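Local coordinates for protein thymidylate synthase thyX (Helicobacter pylori, PDB 3N3Y) that probably catalyses the FAD-dependent reductive methylation of dUMP to dTMP, with methylenetetrahydrofolate as methyl donor and NADPH as reductant, working as a homotetramer, at residues E79-H83 with N177-R182; I85-K91 with T164-I170; L97-K101 with L144-N148. All blocks are in the same frame, centred on the assembly; numbering follows the deposited sequence.

Interaction 1: E79-H83 with N177-R182. With FAD (flavin-adenine dinucleotide), chain F.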
loop_
_atom_site.group_PDB
_atom_site.type_symbol
_atom_site.label_atom_id
_atom_site.label_comp_id
_atom_site.label_asym_id
_atom_site.label_seq_id
_atom_site.Cartn_x
_atom_site.Cartn_y
_atom_site.Cartn_z
ATOM N N GLU A 79 10.940 11.950 8.716
ATOM C CA GLU A 79 10.719 12.111 7.280
ATOM C C GLU A 79 10.823 10.793 6.504
ATOM O O GLU A 79 10.034 10.537 5.597
ATOM C CB GLU A 79 11.687 13.146 6.708
ATOM C CG GLU A 79 11.616 14.492 7.422
ATOM C CD GLU A 79 12.467 15.564 6.749
ATOM O OE1 GLU A 79 13.105 15.249 5.717
ATOM O OE2 GLU A 79 12.495 16.720 7.246
ATOM N N LEU A 80 11.791 9.954 6.849
ATOM C CA LEU A 80 11.928 8.665 6.174
ATOM C C LEU A 80 10.673 7.803 6.385
ATOM O O LEU A 80 10.170 7.195 5.447
ATOM C CB LEU A 80 13.177 7.934 6.663
ATOM C CG LEU A 80 13.522 6.599 6.012
ATOM C CD1 LEU A 80 13.767 6.791 4.524
ATOM C CD2 LEU A 80 14.753 5.997 6.691
ATOM N N SER A 81 10.167 7.777 7.620
ATOM C CA SER A 81 8.899 7.107 7.962
ATOM C C SER A 81 7.705 7.455 7.071
ATOM O O SER A 81 6.791 6.638 6.933
ATOM C CB SER A 81 8.523 7.401 9.414
ATOM O OG SER A 81 9.368 6.665 10.268
ATOM N N ARG A 82 7.708 8.651 6.476
ATOM C CA ARG A 82 6.594 9.087 5.611
ATOM C C ARG A 82 6.564 8.416 4.227
ATOM O O ARG A 82 5.554 8.491 3.506
ATOM C CB ARG A 82 6.559 10.617 5.472
ATOM C CG ARG A 82 6.306 11.354 6.796
ATOM C CD ARG A 82 4.896 11.080 7.312
ATOM N NE ARG A 82 3.895 11.545 6.352
ATOM C CZ ARG A 82 3.468 12.798 6.265
ATOM N NH1 ARG A 82 3.920 13.706 7.106
ATOM N NH2 ARG A 82 2.574 13.145 5.351
ATOM N N HIS A 83 7.659 7.768 3.847
ATOM C CA HIS A 83 7.634 6.924 2.649
ATOM C C HIS A 83 7.032 5.567 2.993
ATOM O O HIS A 83 7.673 4.715 3.598
ATOM C CB HIS A 83 9.017 6.804 2.025
ATOM C CG HIS A 83 9.495 8.085 1.428
ATOM N ND1 HIS A 83 9.353 8.378 0.088
ATOM C CD2 HIS A 83 10.074 9.172 1.995
ATOM C CE1 HIS A 83 9.843 9.585 -0.148
ATOM N NE2 HIS A 83 10.278 10.090 0.993
ATOM N N ASN A 177 11.566 6.615 -6.328
ATOM C CA ASN A 177 10.754 7.703 -5.793
ATOM C C ASN A 177 11.490 8.391 -4.623
ATOM O O ASN A 177 11.726 9.589 -4.653
ATOM C CB ASN A 177 9.359 7.175 -5.372
ATOM C CG ASN A 177 8.407 8.291 -4.861
ATOM O OD1 ASN A 177 8.161 9.293 -5.543
ATOM N ND2 ASN A 177 7.875 8.105 -3.653
ATOM N N LEU A 178 11.872 7.608 -3.617
ATOM C CA LEU A 178 12.649 8.100 -2.487
ATOM C C LEU A 178 13.849 8.957 -2.924
ATOM O O LEU A 178 13.995 10.096 -2.468
ATOM C CB LEU A 178 13.126 6.934 -1.613
ATOM C CG LEU A 178 13.889 7.297 -0.329
ATOM C CD1 LEU A 178 13.093 8.293 0.492
ATOM C CD2 LEU A 178 14.195 6.056 0.515
ATOM N N LEU A 179 14.691 8.409 -3.803
ATOM C CA LEU A 179 15.901 9.098 -4.246
ATOM C C LEU A 179 15.586 10.418 -4.919
ATOM O O LEU A 179 16.266 11.415 -4.683
ATOM C CB LEU A 179 16.735 8.231 -5.174
ATOM C CG LEU A 179 17.312 6.962 -4.552
ATOM C CD1 LEU A 179 18.178 6.234 -5.563
ATOM C CD2 LEU A 179 18.111 7.283 -3.317
ATOM N N THR A 180 14.540 10.437 -5.732
ATOM C CA THR A 180 14.126 11.667 -6.395
ATOM C C THR A 180 13.668 12.753 -5.412
ATOM O O THR A 180 14.135 13.889 -5.474
ATOM C CB THR A 180 13.008 11.387 -7.408
ATOM O OG1 THR A 180 13.478 10.427 -8.353
ATOM C CG2 THR A 180 12.595 12.662 -8.146
ATOM N N LEU A 181 12.750 12.402 -4.514
ATOM C CA LEU A 181 12.197 13.366 -3.553
ATOM C C LEU A 181 13.247 13.893 -2.557
ATOM O O LEU A 181 13.218 15.060 -2.181
ATOM C CB LEU A 181 11.011 12.749 -2.785
ATOM C CG LEU A 181 9.669 12.564 -3.512
ATOM C CD1 LEU A 181 8.774 11.557 -2.816
ATOM C CD2 LEU A 181 8.933 13.890 -3.671
ATOM N N ARG A 182 14.171 13.035 -2.137
ATOM C CA ARG A 182 15.048 13.363 -1.021
ATOM C C ARG A 182 16.447 13.842 -1.426
ATOM O O ARG A 182 17.188 14.323 -0.581
ATOM C CB ARG A 182 15.141 12.190 -0.035
ATOM C CG ARG A 182 13.784 11.752 0.518
ATOM C CD ARG A 182 13.101 12.891 1.265
ATOM N NE ARG A 182 11.865 12.452 1.900
ATOM C CZ ARG A 182 11.114 13.204 2.710
ATOM N NH1 ARG A 182 11.477 14.444 3.005
ATOM N NH2 ARG A 182 9.995 12.711 3.229
HETATM P PA FAD F . 5.197 6.727 -0.429
HETATM O O1A FAD F . 6.256 5.672 -0.225
HETATM O O2A FAD F . 4.363 7.056 0.781
HETATM O O5B FAD F . 4.296 6.304 -1.678
HETATM C C5B FAD F . 4.888 5.809 -2.864
HETATM C C4B FAD F . 3.865 6.049 -3.950
HETATM O O4B FAD F . 2.709 5.282 -3.650
HETATM C C3B FAD F . 3.408 7.497 -3.939
HETATM O O3B FAD F . 4.210 8.313 -4.769
HETATM C C2B FAD F . 1.969 7.418 -4.388
HETATM O O2B FAD F . 1.956 7.345 -5.790
HETATM C C1B FAD F . 1.548 6.043 -3.911
HETATM N N9A FAD F . 0.752 6.028 -2.679
HETATM C C8A FAD F . 1.160 5.520 -1.477
HETATM N N7A FAD F . 0.129 5.646 -0.614
HETATM C C5A FAD F . -0.920 6.216 -1.249
HETATM C C6A FAD F . -2.191 6.575 -0.819
HETATM N N6A FAD F . -2.644 6.197 0.387
HETATM N N1A FAD F . -3.046 7.158 -1.726
HETATM C C2A FAD F . -2.649 7.383 -3.028
HETATM N N3A FAD F . -1.390 7.029 -3.442
HETATM C C4A FAD F . -0.543 6.460 -2.555
HETATM N N1 FAD F . 4.441 15.941 4.644
HETATM C C2 FAD F . 3.636 16.705 5.479
HETATM O O2 FAD F . 2.706 16.200 6.104
HETATM N N3 FAD F . 3.874 18.049 5.634
HETATM C C4 FAD F . 4.915 18.639 4.946
HETATM O O4 FAD F . 5.119 19.844 5.095
HETATM C C4X FAD F . 5.725 17.873 4.103
HETATM N N5 FAD F . 6.757 18.463 3.420
HETATM C C5X FAD F . 7.574 17.721 2.598
HETATM C C6 FAD F . 8.622 18.360 1.934
HETATM C C7 FAD F . 9.452 17.632 1.095
HETATM C C7M FAD F . 10.579 18.326 0.375
HETATM C C8 FAD F . 9.242 16.263 0.929
HETATM C C8M FAD F . 10.152 15.489 0.018
HETATM C C9 FAD F . 8.189 15.624 1.591
HETATM C C9A FAD F . 7.347 16.350 2.440
HETATM N N10 FAD F . 6.295 15.746 3.124
HETATM C C10 FAD F . 5.492 16.513 3.955
HETATM C "C1'" FAD F . 6.017 14.268 2.995
HETATM C "C2'" FAD F . 5.158 13.934 1.774
HETATM O "O2'" FAD F . 3.864 14.463 1.931
HETATM C "C3'" FAD F . 5.067 12.417 1.536
HETATM O "O3'" FAD F . 4.324 11.760 2.543
HETATM C "C4'" FAD F . 6.444 11.754 1.473
HETATM O "O4'" FAD F . 7.294 12.536 0.659
HETATM C "C5'" FAD F . 6.335 10.349 0.889
HETATM O "O5'" FAD F . 5.947 10.506 -0.464
HETATM P P FAD F . 5.122 9.396 -1.304
HETATM O O1P FAD F . 5.237 9.696 -2.779
HETATM O O2P FAD F . 3.691 9.332 -0.849
HETATM O O3P FAD F . 5.930 8.039 -1.006
HETATM O O HOH W 1 13.341 16.743 3.601
HETATM O O HOH W 2 8.843 6.165 -1.679
#

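Interaction 2: I85-K91 with T164-I170. With FAD (flavin-adenine dinucleotide), chain I.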
loop_
_atom_site.group_PDB
_atom_site.type_symbol
_atom_site.label_atom_id
_atom_site.label_comp_id
_atom_site.label_asym_id
_atom_site.label_seq_id
_atom_site.Cartn_x
_atom_site.Cartn_y
_atom_site.Cartn_z
ATOM N N ILE A 85 5.727 3.046 1.187
ATOM C CA ILE A 85 5.978 1.820 0.455
ATOM C C ILE A 85 7.384 1.324 0.713
ATOM O O ILE A 85 8.257 1.384 -0.155
ATOM C CB ILE A 85 5.672 1.968 -1.021
ATOM C CG1 ILE A 85 4.302 2.638 -1.172
ATOM C CG2 ILE A 85 5.686 0.585 -1.689
ATOM C CD1 ILE A 85 3.797 2.640 -2.587
ATOM N N ALA A 86 7.576 0.844 1.944
ATOM C CA ALA A 86 8.852 0.349 2.421
ATOM C C ALA A 86 8.626 -0.356 3.755
ATOM O O ALA A 86 7.562 -0.240 4.342
ATOM C CB ALA A 86 9.849 1.495 2.572
ATOM N N SER A 87 9.633 -1.086 4.216
ATOM C CA SER A 87 9.583 -1.798 5.483
ATOM C C SER A 87 10.714 -1.301 6.379
ATOM O O SER A 87 11.852 -1.193 5.936
ATOM C CB SER A 87 9.734 -3.296 5.251
ATOM O OG SER A 87 8.755 -3.750 4.354
ATOM N N LEU A 88 10.389 -0.987 7.630
ATOM C CA LEU A 88 11.364 -0.473 8.590
ATOM C C LEU A 88 11.309 -1.290 9.864
ATOM O O LEU A 88 10.218 -1.616 10.336
ATOM C CB LEU A 88 11.030 0.959 8.985
ATOM C CG LEU A 88 10.957 2.016 7.915
ATOM C CD1 LEU A 88 9.639 1.921 7.173
ATOM C CD2 LEU A 88 11.137 3.378 8.547
ATOM N N SER A 89 12.475 -1.599 10.426
ATOM C CA SER A 89 12.572 -2.039 11.816
ATOM C C SER A 89 13.572 -1.132 12.531
ATOM O O SER A 89 14.755 -1.098 12.202
ATOM C CB SER A 89 12.992 -3.508 11.927
ATOM O OG SER A 89 12.127 -4.360 11.191
ATOM N N VAL A 90 13.077 -0.404 13.521
ATOM C CA VAL A 90 13.801 0.706 14.106
ATOM C C VAL A 90 14.078 0.478 15.573
ATOM O O VAL A 90 13.179 0.110 16.332
ATOM C CB VAL A 90 12.987 2.017 13.954
ATOM C CG1 VAL A 90 13.770 3.212 14.482
ATOM C CG2 VAL A 90 12.612 2.237 12.487
ATOM N N LYS A 91 15.332 0.698 15.956
ATOM C CA LYS A 91 15.743 0.802 17.358
ATOM C C LYS A 91 14.744 1.641 18.149
ATOM O O LYS A 91 14.516 2.811 17.839
ATOM C CB LYS A 91 17.130 1.466 17.452
ATOM C CG LYS A 91 17.602 1.741 18.877
ATOM C CD LYS A 91 19.007 2.333 18.950
ATOM C CE LYS A 91 19.266 2.891 20.361
ATOM N NZ LYS A 91 20.524 3.686 20.433
ATOM N N THR A 164 19.400 7.204 15.790
ATOM C CA THR A 164 18.668 5.958 15.707
ATOM C C THR A 164 19.398 4.983 14.765
ATOM O O THR A 164 20.371 5.353 14.100
ATOM C CB THR A 164 17.205 6.206 15.237
ATOM O OG1 THR A 164 16.435 5.005 15.396
ATOM C CG2 THR A 164 17.172 6.654 13.792
ATOM N N HIS A 165 18.898 3.752 14.705
ATOM C CA HIS A 165 19.491 2.665 13.933
ATOM C C HIS A 165 18.320 1.848 13.387
ATOM O O HIS A 165 17.331 1.617 14.093
ATOM C CB HIS A 165 20.373 1.832 14.866
ATOM C CG HIS A 165 20.984 0.615 14.247
ATOM N ND1 HIS A 165 21.336 -0.491 14.995
ATOM C CD2 HIS A 165 21.333 0.329 12.970
ATOM C CE1 HIS A 165 21.864 -1.409 14.207
ATOM N NE2 HIS A 165 21.871 -0.937 12.972
ATOM N N LEU A 166 18.392 1.450 12.122
ATOM C CA LEU A 166 17.298 0.684 11.549
ATOM C C LEU A 166 17.691 -0.248 10.419
ATOM O O LEU A 166 18.693 -0.049 9.740
ATOM C CB LEU A 166 16.191 1.620 11.046
ATOM C CG LEU A 166 16.628 2.624 9.982
ATOM C CD1 LEU A 166 15.487 2.962 9.068
ATOM C CD2 LEU A 166 17.199 3.884 10.629
ATOM N N ALA A 167 16.881 -1.284 10.245
ATOM C CA ALA A 167 16.854 -2.044 9.014
ATOM C C ALA A 167 15.761 -1.433 8.135
ATOM O O ALA A 167 14.630 -1.179 8.580
ATOM C CB ALA A 167 16.584 -3.512 9.293
ATOM N N TYR A 168 16.113 -1.176 6.889
ATOM C CA TYR A 168 15.208 -0.556 5.948
ATOM C C TYR A 168 15.169 -1.410 4.685
ATOM O O TYR A 168 16.200 -1.636 4.065
ATOM C CB TYR A 168 15.722 0.850 5.618
ATOM C CG TYR A 168 14.778 1.720 4.826
ATOM C CD1 TYR A 168 13.563 2.134 5.371
ATOM C CD2 TYR A 168 15.109 2.162 3.546
ATOM C CE1 TYR A 168 12.699 2.938 4.657
ATOM C CE2 TYR A 168 14.254 2.985 2.831
ATOM C CZ TYR A 168 13.045 3.358 3.394
ATOM O OH TYR A 168 12.179 4.154 2.702
ATOM N N SER A 169 13.991 -1.884 4.295
ATOM C CA SER A 169 13.871 -2.651 3.055
ATOM C C SER A 169 12.919 -1.974 2.098
ATOM O O SER A 169 11.858 -1.487 2.492
ATOM C CB SER A 169 13.405 -4.080 3.330
ATOM O OG SER A 169 14.357 -4.745 4.136
ATOM N N ILE A 170 13.291 -1.958 0.828
ATOM C CA ILE A 170 12.542 -1.206 -0.154
ATOM C C ILE A 170 12.751 -1.800 -1.560
ATOM O O ILE A 170 13.841 -2.303 -1.885
ATOM C CB ILE A 170 12.951 0.294 -0.079
ATOM C CG1 ILE A 170 12.113 1.172 -1.022
ATOM C CG2 ILE A 170 14.453 0.474 -0.333
ATOM C CD1 ILE A 170 12.405 2.643 -0.855
HETATM P PA FAD I . -0.059 -0.373 8.529
HETATM O O1A FAD I . 1.333 0.059 8.173
HETATM O O2A FAD I . -1.148 0.686 8.427
HETATM O O5B FAD I . -0.525 -1.597 7.620
HETATM C C5B FAD I . -1.879 -1.995 7.645
HETATM C C4B FAD I . -1.921 -3.455 7.259
HETATM O O4B FAD I . -1.550 -3.560 5.897
HETATM C C3B FAD I . -0.882 -4.238 8.052
HETATM O O3B FAD I . -1.453 -4.805 9.207
HETATM C C2B FAD I . -0.425 -5.287 7.064
HETATM O O2B FAD I . -1.359 -6.336 7.015
HETATM C C1B FAD I . -0.607 -4.600 5.732
HETATM N N9A FAD I . 0.631 -4.046 5.175
HETATM C C8A FAD I . 0.943 -2.722 5.018
HETATM N N7A FAD I . 2.157 -2.637 4.428
HETATM C C5A FAD I . 2.613 -3.896 4.206
HETATM C C6A FAD I . 3.783 -4.386 3.645
HETATM N N6A FAD I . 4.741 -3.553 3.229
HETATM N N1A FAD I . 3.963 -5.745 3.566
HETATM C C2A FAD I . 3.002 -6.614 4.033
HETATM N N3A FAD I . 1.843 -6.125 4.598
HETATM C C4A FAD I . 1.659 -4.787 4.676
HETATM N N1 FAD I . 8.420 -0.622 15.003
HETATM C C2 FAD I . 9.796 -0.679 15.029
HETATM O O2 FAD I . 10.427 -0.470 13.996
HETATM N N3 FAD I . 10.457 -0.973 16.194
HETATM C C4 FAD I . 9.721 -1.199 17.346
HETATM O O4 FAD I . 10.317 -1.455 18.393
HETATM C C4X FAD I . 8.323 -1.148 17.310
HETATM N N5 FAD I . 7.569 -1.384 18.433
HETATM C C5X FAD I . 6.194 -1.311 18.403
HETATM C C6 FAD I . 5.495 -1.534 19.574
HETATM C C7 FAD I . 4.108 -1.477 19.568
HETATM C C7M FAD I . 3.383 -1.727 20.854
HETATM C C8 FAD I . 3.415 -1.188 18.382
HETATM C C8M FAD I . 1.913 -1.129 18.388
HETATM C C9 FAD I . 4.124 -0.955 17.199
HETATM C C9A FAD I . 5.526 -1.013 17.217
HETATM N N10 FAD I . 6.276 -0.782 16.073
HETATM C C10 FAD I . 7.663 -0.848 16.127
HETATM C "C1'" FAD I . 5.598 -0.446 14.771
HETATM C "C2'" FAD I . 5.019 -1.675 14.067
HETATM O "O2'" FAD I . 6.077 -2.516 13.659
HETATM C "C3'" FAD I . 4.186 -1.284 12.835
HETATM O "O3'" FAD I . 5.024 -0.748 11.845
HETATM C "C4'" FAD I . 3.139 -0.194 13.062
HETATM O "O4'" FAD I . 2.469 -0.376 14.275
HETATM C "C5'" FAD I . 2.108 -0.186 11.934
HETATM O "O5'" FAD I . 1.429 -1.421 11.964
HETATM P P FAD I . 0.876 -2.111 10.623
HETATM O O1P FAD I . 2.023 -2.509 9.726
HETATM O O2P FAD I . 0.030 -3.296 11.008
HETATM O O3P FAD I . -0.114 -1.008 9.998
HETATM O O HOH W 3 15.188 5.314 17.682
#

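Interaction 3: L97-K101 with L144-N148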
loop_
_atom_site.group_PDB
_atom_site.type_symbol
_atom_site.label_atom_id
_atom_site.label_comp_id
_atom_site.label_asym_id
_atom_site.label_seq_id
_atom_site.Cartn_x
_atom_site.Cartn_y
_atom_site.Cartn_z
ATOM N N LEU A 97 16.716 3.263 25.874
ATOM C CA LEU A 97 17.217 4.530 26.428
ATOM C C LEU A 97 18.163 4.340 27.610
ATOM O O LEU A 97 19.013 5.184 27.872
ATOM C CB LEU A 97 16.066 5.472 26.812
ATOM C CG LEU A 97 15.717 6.512 25.737
ATOM C CD1 LEU A 97 14.689 7.542 26.239
ATOM C CD2 LEU A 97 16.979 7.215 25.229
ATOM N N ARG A 98 18.011 3.227 28.320
ATOM C CA ARG A 98 18.872 2.901 29.455
ATOM C C ARG A 98 20.369 2.821 29.084
ATOM O O ARG A 98 21.246 2.814 29.959
ATOM C CB ARG A 98 18.398 1.600 30.093
ATOM C CG ARG A 98 17.583 1.776 31.365
ATOM C CD ARG A 98 18.426 1.267 32.521
ATOM N NE ARG A 98 19.325 0.201 32.057
ATOM C CZ ARG A 98 20.490 -0.117 32.622
ATOM N NH1 ARG A 98 20.919 0.545 33.691
ATOM N NH2 ARG A 98 21.228 -1.102 32.113
ATOM N N GLU A 99 20.656 2.771 27.786
ATOM C CA GLU A 99 22.030 2.884 27.305
ATOM C C GLU A 99 22.755 4.121 27.868
ATOM O O GLU A 99 23.990 4.149 27.931
ATOM C CB GLU A 99 22.054 2.918 25.771
ATOM C CG GLU A 99 21.490 4.209 25.154
ATOM C CD GLU A 99 21.244 4.084 23.652
ATOM O OE1 GLU A 99 21.651 3.050 23.071
ATOM O OE2 GLU A 99 20.651 5.016 23.051
ATOM N N LEU A 100 21.988 5.140 28.257
ATOM C CA LEU A 100 22.543 6.401 28.784
ATOM C C LEU A 100 22.850 6.338 30.284
ATOM O O LEU A 100 23.626 7.136 30.807
ATOM C CB LEU A 100 21.584 7.575 28.537
ATOM C CG LEU A 100 21.430 8.155 27.133
ATOM C CD1 LEU A 100 20.514 9.379 27.159
ATOM C CD2 LEU A 100 22.786 8.519 26.544
ATOM N N LYS A 101 22.212 5.400 30.968
ATOM C CA LYS A 101 22.399 5.213 32.396
ATOM C C LYS A 101 23.878 5.039 32.716
ATOM O O LYS A 101 24.356 5.448 33.773
ATOM C CB LYS A 101 21.626 3.972 32.842
ATOM C CG LYS A 101 21.746 3.650 34.311
ATOM C CD LYS A 101 20.698 4.378 35.116
ATOM C CE LYS A 101 20.667 3.831 36.532
ATOM N NZ LYS A 101 20.528 2.347 36.505
ATOM N N LEU A 144 17.355 9.785 33.367
ATOM C CA LEU A 144 17.502 8.339 33.358
ATOM C C LEU A 144 18.414 7.795 34.456
ATOM O O LEU A 144 18.214 6.674 34.934
ATOM C CB LEU A 144 18.076 7.896 32.011
ATOM C CG LEU A 144 17.208 8.142 30.787
ATOM C CD1 LEU A 144 18.033 7.986 29.529
ATOM C CD2 LEU A 144 16.027 7.195 30.789
ATOM N N SER A 145 19.418 8.583 34.836
ATOM C CA SER A 145 20.567 8.065 35.563
ATOM C C SER A 145 20.529 8.386 37.048
ATOM O O SER A 145 20.958 7.590 37.883
ATOM C CB SER A 145 21.853 8.616 34.953
ATOM O OG SER A 145 22.988 7.976 35.502
ATOM N N GLU A 146 20.017 9.560 37.377
ATOM C CA GLU A 146 19.983 9.989 38.757
ATOM C C GLU A 146 18.582 9.828 39.341
ATOM O O GLU A 146 18.427 9.411 40.484
ATOM C CB GLU A 146 20.504 11.426 38.864
ATOM C CG GLU A 146 21.784 11.637 38.035
ATOM C CD GLU A 146 22.628 12.828 38.500
ATOM O OE1 GLU A 146 22.175 13.557 39.414
ATOM O OE2 GLU A 146 23.744 13.031 37.949
ATOM N N HIS A 147 17.559 10.119 38.550
ATOM C CA HIS A 147 16.184 9.981 39.031
ATOM C C HIS A 147 15.544 8.649 38.623
ATOM O O HIS A 147 14.431 8.332 39.036
ATOM C CB HIS A 147 15.337 11.148 38.534
ATOM C CG HIS A 147 15.977 12.480 38.752
ATOM N ND1 HIS A 147 16.036 13.081 39.990
ATOM C CD2 HIS A 147 16.589 13.328 37.892
ATOM C CE1 HIS A 147 16.656 14.243 39.886
ATOM N NE2 HIS A 147 17.003 14.418 38.622
ATOM N N ASN A 148 16.248 7.877 37.807
ATOM C CA ASN A 148 15.736 6.592 37.353
ATOM C C ASN A 148 14.307 6.636 36.816
ATOM O O ASN A 148 13.492 5.768 37.136
ATOM C CB ASN A 148 15.827 5.565 38.476
ATOM C CG ASN A 148 17.216 4.990 38.618
ATOM O OD1 ASN A 148 18.045 5.493 39.389
ATOM N ND2 ASN A 148 17.487 3.926 37.864
#

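Interaction 1: E79-H83 with N177-R182
His83 meets Arg182 edge to edge: NE of the arginine donates to NE2 of the imidazole at 3.0 Å, the N-H pointing within 25° of straight. The donor lies in the ring plane, while the guanidinium is turned 63° from that plane. Both faces of the imidazole are covered. CD1 of Leu178 sits over the centre of one in a CH-pi contact, 3.4 Å from the ring centroid, and the ribityl C5' of FAD covers the other. Leu181 CD1 touches the rim at CE1. Packing on both faces and the bond at NE2 together fix the rotation of the ring.

Across the guanidinium of Arg182, the flavin methyl C8M lies over one face and CB of Glu79 over the other. The extended Glu79 side chain brings OE1 to 3.3 Å from NH1 of Arg182, a salt bridge of charge alone because the oxygen stands well out of the guanidinium plane; water 1 joins the same two groups, its bond to NH1 weak. Arg182 NH2 is hydrogen-bonded to O2 of dUMP, in line with the predicted part of this residue in activating the substrate.

FAD ties the two segments together further. Arg82, bent at chi2 and chi3, doubles back so that NH1 and NH2 both donate to flavin O2, at 2.9 Å from NH1. Asn177 ND2 donates to O1P of the pyrophosphate, and water 2 bridges His83 ND1, Asn177 ND2 and FAD O1A. Phe54 of a neighbouring subunit packs on Asn177 and Leu181.

The turn that follows helix 74-80 thus lies against helix 172-182, with Leu80 and Leu178 reaching both strand 163-171 and helix 189-201.

Interaction 2: I85-K91 with T164-I170
Leu88 lies alongside Tyr168, the two side chains pointing the same way from neighbouring strands, and its CG meets the edge of the phenol ring 3.6 Å from CD1. With CG anti to the backbone N (chi1 -170°), the tyrosine ring runs along the sheet to Ala86, whose CB is 3.5 Å from OH. On the same face Val90 CG2 packs beside CB of Leu166, while the other branch, CG1, crosses to OG1 of Thr164 at 3.3 Å. Leucines of helix 74-80 cover this side: Leu80 touches Leu166 and Tyr168, and Leu77 touches Val90.

The backbones pair antiparallel. Ser87 and Ser169 exchange two N-H...O bonds, as do Ser89 and Ala167; Lys91 N adds a fifth to His165 O. Between these pairs, CA-H groups of Leu88, Leu166 and Tyr168 lean on carbonyl oxygens. Beyond the last bond, water 3 joins Lys91 O to Thr164 OG1.

The serine face meets another subunit of the tetramer, where His62 of that subunit binds OG of Ser89 and of Ser169 and its Glu61 binds Ser87 OG.

The outer edge of strand 87-90 serves the cofactor. Val90 N donates to flavin O2 at 2.7 Å, and Val90 O accepts from flavin N3 at 2.9 Å, so one residue reads the pyrimidine edge of the isoalloxazine almost as a neighbouring strand would. An edge strand of the antiparallel sheet is here part of the ThyX flavin site, assembled between subunits.

Interaction 3: L97-K101 with L144-N148
Leu144 is pressed into the 3-10 turn at 97-100 through a single methyl. Its CD1 lies 3.4 Å from the carbonyl oxygen of Leu97 and 3.7 Å from CD1 of Leu100, whose side chain it meets at a slant; CB of Leu97 is a little farther off. Asn151 and Ala154 of helix 151-154 also touch Leu144, and Leu100 continues the apolar packing to Leu137 and Leu140 of helix 127-145.

Lys101 carries the other large share. Bent at chi2 (88°) and again at chi4, its chain folds over the end of the helix instead of stretching away: CD comes to 3.4 Å from Leu144 O, and CE to the same distance from Asn148 ND2. These are contacts of the aliphatic part with polar atoms. Ser145 adds a weak hydrogen bond, OG donating to Lys101 O at 3.4 Å.

After Ser145 the chain turns, and Asn148, with positive phi, brings its amide back toward the lysine. The 3-10 turn after helix 93-96 thus packs on the end of helix 127-145, with leucine methyls on the inner side and lysine, serine and asparagine on the outer; Leu97 also touches Lys155, next to the dUMP site.

In the fold
Interactions 1 and 2 are buried and adjoin: Leu80 CD2 lies 3.9 Å from Leu166 CD1, so sheet and helices share one apolar layer, and the Tyr168 hydroxyl packs against methyls of Leu80 and Leu178. They use consecutive elements, strand 87-90 following helix 74-80 and helix 172-182 following strand 163-171. Interaction 1 holds one FAD through side chains and water, whereas the edge-strand backbone of interaction 2 binds a second FAD molecule. Interaction 3 is partly exposed, its centre about 33 Å from that of interaction 1 and its chemistry a mixture of leucine packing and lysine-chain contacts, with one weak hydrogen bond. A salt bridge, Lys91 NZ to Glu99 OE1 at 2.9 Å, connects it to interaction 2.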